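Local coordinates for protein transcriptional regulator (Pseudomonas aeruginosa, PDB 2WUI) that probably binds DNA as a TetR-family transcriptional repressor, a key one in the antibiotic resistance of this bacterium, at residues K55-D64 / E118-R126. Residues are numbered along the deposited sequence; the frame is centred on the assembly and turned at random.
Sequences KIEVCLAMCD and ENEPLLRRR
R125 and D64 form a salt bridge in which a single nitrogen, NH1, faces both carboxylate oxygens. The stronger bond runs from R125 NH1 to D64 OD2 at 2.8 Å, with an N-H...O angle of 150° and use of the syn lone pair; NH1 to OD1 and NE to OD2 are bent and weak. The planes are nearly coplanar (21° apart), and D64 CG lies in the guanidinium plane at its edge, while L60 CB covers one face. R125 leaves its helix toward helix 55-67, and its chain bends at chi2 on the way to D64. Between this salt bridge and the N-terminal ends, apolar side chains meet: I56 CD1 meets the CD2 branch of L122, whose CD1 lies 4.1 Å from C59 SG. L60 crosses P121 at about a right angle, its CD1 4.1 Å from P121 CB. The short helical segments run nearly parallel, 14° apart, with axes 10.2 Å from each other. K55 and E118 stand near each other, but K55 NZ hydrogen-bonds V29 O and T32 O. Helix 55-67, following the predicted helix-turn-helix, thus packs on the start of helix 120-146, joining the predicted DNA-binding end to the rest of the TetR fold; M62 of helix 55-67 rests on helices 11-26 and 101-110.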
# COMPACT_ATOMS: atom_id res chain seq x y z
N LYS A 55 -16.88 11.99 -21.93
CA LYS A 55 -15.49 11.83 -21.52
C LYS A 55 -15.38 10.49 -20.79
O LYS A 55 -14.39 9.78 -20.93
CB LYS A 55 -15.05 12.95 -20.58
CG LYS A 55 -15.58 12.79 -19.16
CD LYS A 55 -14.75 13.58 -18.16
CE LYS A 55 -15.51 13.80 -16.87
NZ LYS A 55 -15.02 15.01 -16.17
N ILE A 56 -16.39 10.14 -20.01
CA ILE A 56 -16.36 8.88 -19.29
C ILE A 56 -16.17 7.77 -20.30
O ILE A 56 -15.41 6.83 -20.08
CB ILE A 56 -17.65 8.62 -18.50
CG1 ILE A 56 -17.67 9.46 -17.23
CG2 ILE A 56 -17.75 7.16 -18.11
CD1 ILE A 56 -16.51 9.15 -16.31
N GLU A 57 -16.87 7.89 -21.42
CA GLU A 57 -16.76 6.91 -22.48
C GLU A 57 -15.32 6.86 -23.01
O GLU A 57 -14.71 5.80 -23.10
CB GLU A 57 -17.73 7.22 -23.62
CG GLU A 57 -17.99 6.03 -24.52
CD GLU A 57 -18.41 4.81 -23.72
OE1 GLU A 57 -19.19 4.97 -22.75
OE2 GLU A 57 -17.96 3.69 -24.07
N VAL A 58 -14.79 8.01 -23.37
CA VAL A 58 -13.44 8.07 -23.88
C VAL A 58 -12.54 7.36 -22.89
O VAL A 58 -11.51 6.80 -23.24
CB VAL A 58 -12.95 9.53 -24.04
CG1 VAL A 58 -12.09 9.93 -22.86
CG2 VAL A 58 -12.17 9.69 -25.33
N CYS A 59 -12.94 7.39 -21.63
CA CYS A 59 -12.04 6.94 -20.57
C CYS A 59 -12.00 5.43 -20.42
O CYS A 59 -10.92 4.83 -20.30
CB CYS A 59 -12.45 7.55 -19.25
SG CYS A 59 -11.12 7.35 -18.11
N LEU A 60 -13.18 4.83 -20.40
CA LEU A 60 -13.31 3.38 -20.43
C LEU A 60 -12.55 2.86 -21.63
O LEU A 60 -11.80 1.89 -21.52
CB LEU A 60 -14.78 2.99 -20.52
CG LEU A 60 -15.64 3.36 -19.32
CD1 LEU A 60 -17.03 2.78 -19.47
CD2 LEU A 60 -15.00 2.85 -18.05
N ALA A 61 -12.72 3.51 -22.77
CA ALA A 61 -12.03 3.11 -24.00
C ALA A 61 -10.52 3.20 -23.86
O ALA A 61 -9.81 2.31 -24.33
CB ALA A 61 -12.52 3.93 -25.18
N MET A 62 -10.02 4.26 -23.23
CA MET A 62 -8.58 4.36 -22.98
C MET A 62 -8.07 3.22 -22.09
O MET A 62 -6.95 2.74 -22.26
CB MET A 62 -8.21 5.72 -22.38
CG MET A 62 -7.15 5.65 -21.29
SD MET A 62 -6.76 7.30 -20.67
CE MET A 62 -6.70 7.01 -18.88
N CYS A 63 -8.90 2.79 -21.15
CA CYS A 63 -8.54 1.73 -20.23
C CYS A 63 -8.49 0.37 -20.92
O CYS A 63 -7.71 -0.50 -20.51
CB CYS A 63 -9.52 1.67 -19.06
SG CYS A 63 -9.10 2.77 -17.68
N ASP A 64 -9.32 0.19 -21.94
CA ASP A 64 -9.36 -1.10 -22.63
C ASP A 64 -8.09 -1.30 -23.43
O ASP A 64 -7.34 -2.26 -23.22
CB ASP A 64 -10.59 -1.19 -23.52
CG ASP A 64 -11.88 -1.27 -22.72
OD1 ASP A 64 -12.95 -1.52 -23.33
OD2 ASP A 64 -11.82 -1.08 -21.48
N GLU A 118 -20.25 9.45 -10.68
CA GLU A 118 -20.05 9.50 -12.12
C GLU A 118 -19.01 8.46 -12.52
O GLU A 118 -19.17 7.74 -13.50
CB GLU A 118 -19.61 10.90 -12.58
CG GLU A 118 -20.16 11.32 -13.93
CD GLU A 118 -19.47 12.56 -14.52
OE1 GLU A 118 -18.54 13.11 -13.88
OE2 GLU A 118 -19.85 12.98 -15.64
N ASN A 119 -17.95 8.39 -11.73
CA ASN A 119 -16.84 7.48 -11.98
C ASN A 119 -17.17 6.05 -11.59
O ASN A 119 -16.27 5.24 -11.39
CB ASN A 119 -15.61 7.96 -11.20
CG ASN A 119 -15.33 9.44 -11.42
OD1 ASN A 119 -15.97 10.07 -12.27
ND2 ASN A 119 -14.38 10.00 -10.67
N GLU A 120 -18.45 5.73 -11.46
CA GLU A 120 -18.84 4.37 -11.08
C GLU A 120 -18.28 3.33 -12.04
O GLU A 120 -17.67 2.34 -11.61
CB GLU A 120 -20.36 4.24 -10.99
CG GLU A 120 -20.85 2.88 -10.55
CD GLU A 120 -20.51 2.58 -9.10
OE1 GLU A 120 -20.25 3.56 -8.35
OE2 GLU A 120 -20.50 1.38 -8.72
N PRO A 121 -18.48 3.54 -13.35
CA PRO A 121 -18.03 2.60 -14.38
C PRO A 121 -16.51 2.43 -14.36
O PRO A 121 -16.00 1.36 -14.73
CB PRO A 121 -18.43 3.29 -15.69
CG PRO A 121 -19.43 4.32 -15.30
CD PRO A 121 -19.06 4.76 -13.93
N LEU A 122 -15.82 3.48 -13.96
CA LEU A 122 -14.37 3.45 -13.83
C LEU A 122 -14.03 2.57 -12.66
O LEU A 122 -13.20 1.68 -12.76
CB LEU A 122 -13.83 4.85 -13.56
CG LEU A 122 -13.59 5.70 -14.80
CD1 LEU A 122 -13.53 4.79 -16.00
CD2 LEU A 122 -14.67 6.72 -14.96
N LEU A 123 -14.69 2.86 -11.55
CA LEU A 123 -14.51 2.11 -10.34
C LEU A 123 -14.72 0.64 -10.64
O LEU A 123 -13.87 -0.18 -10.33
CB LEU A 123 -15.49 2.59 -9.28
CG LEU A 123 -15.03 2.38 -7.84
CD1 LEU A 123 -16.04 2.97 -6.85
CD2 LEU A 123 -14.76 0.89 -7.56
N ARG A 124 -15.84 0.32 -11.27
CA ARG A 124 -16.15 -1.07 -11.57
C ARG A 124 -15.04 -1.71 -12.41
O ARG A 124 -14.55 -2.78 -12.08
CB ARG A 124 -17.49 -1.19 -12.30
CG ARG A 124 -18.72 -0.88 -11.44
CD ARG A 124 -19.44 -2.15 -10.95
NE ARG A 124 -20.91 -2.00 -10.99
CZ ARG A 124 -21.79 -2.85 -10.47
NH1 ARG A 124 -23.09 -2.60 -10.58
NH2 ARG A 124 -21.38 -3.95 -9.83
N ARG A 125 -14.64 -1.03 -13.48
CA ARG A 125 -13.62 -1.57 -14.36
C ARG A 125 -12.41 -2.00 -13.55
O ARG A 125 -12.00 -3.16 -13.58
CB ARG A 125 -13.19 -0.53 -15.39
CG ARG A 125 -12.78 -1.12 -16.72
CD ARG A 125 -14.00 -1.67 -17.46
NE ARG A 125 -13.81 -1.65 -18.91
CZ ARG A 125 -14.79 -1.45 -19.79
NH1 ARG A 125 -14.53 -1.44 -21.09
NH2 ARG A 125 -16.04 -1.24 -19.38
N ARG A 126 -11.83 -1.04 -12.84
CA ARG A 126 -10.82 -1.28 -11.83
C ARG A 126 -10.94 -2.55 -10.98
O ARG A 126 -10.06 -3.41 -10.97
CB ARG A 126 -10.87 -0.14 -10.83
CG ARG A 126 -9.68 -0.05 -9.94
CD ARG A 126 -9.73 1.28 -9.20
NE ARG A 126 -10.48 1.17 -7.96
CZ ARG A 126 -10.55 2.12 -7.04
NH1 ARG A 126 -9.91 3.28 -7.24
NH2 ARG A 126 -11.25 1.92 -5.94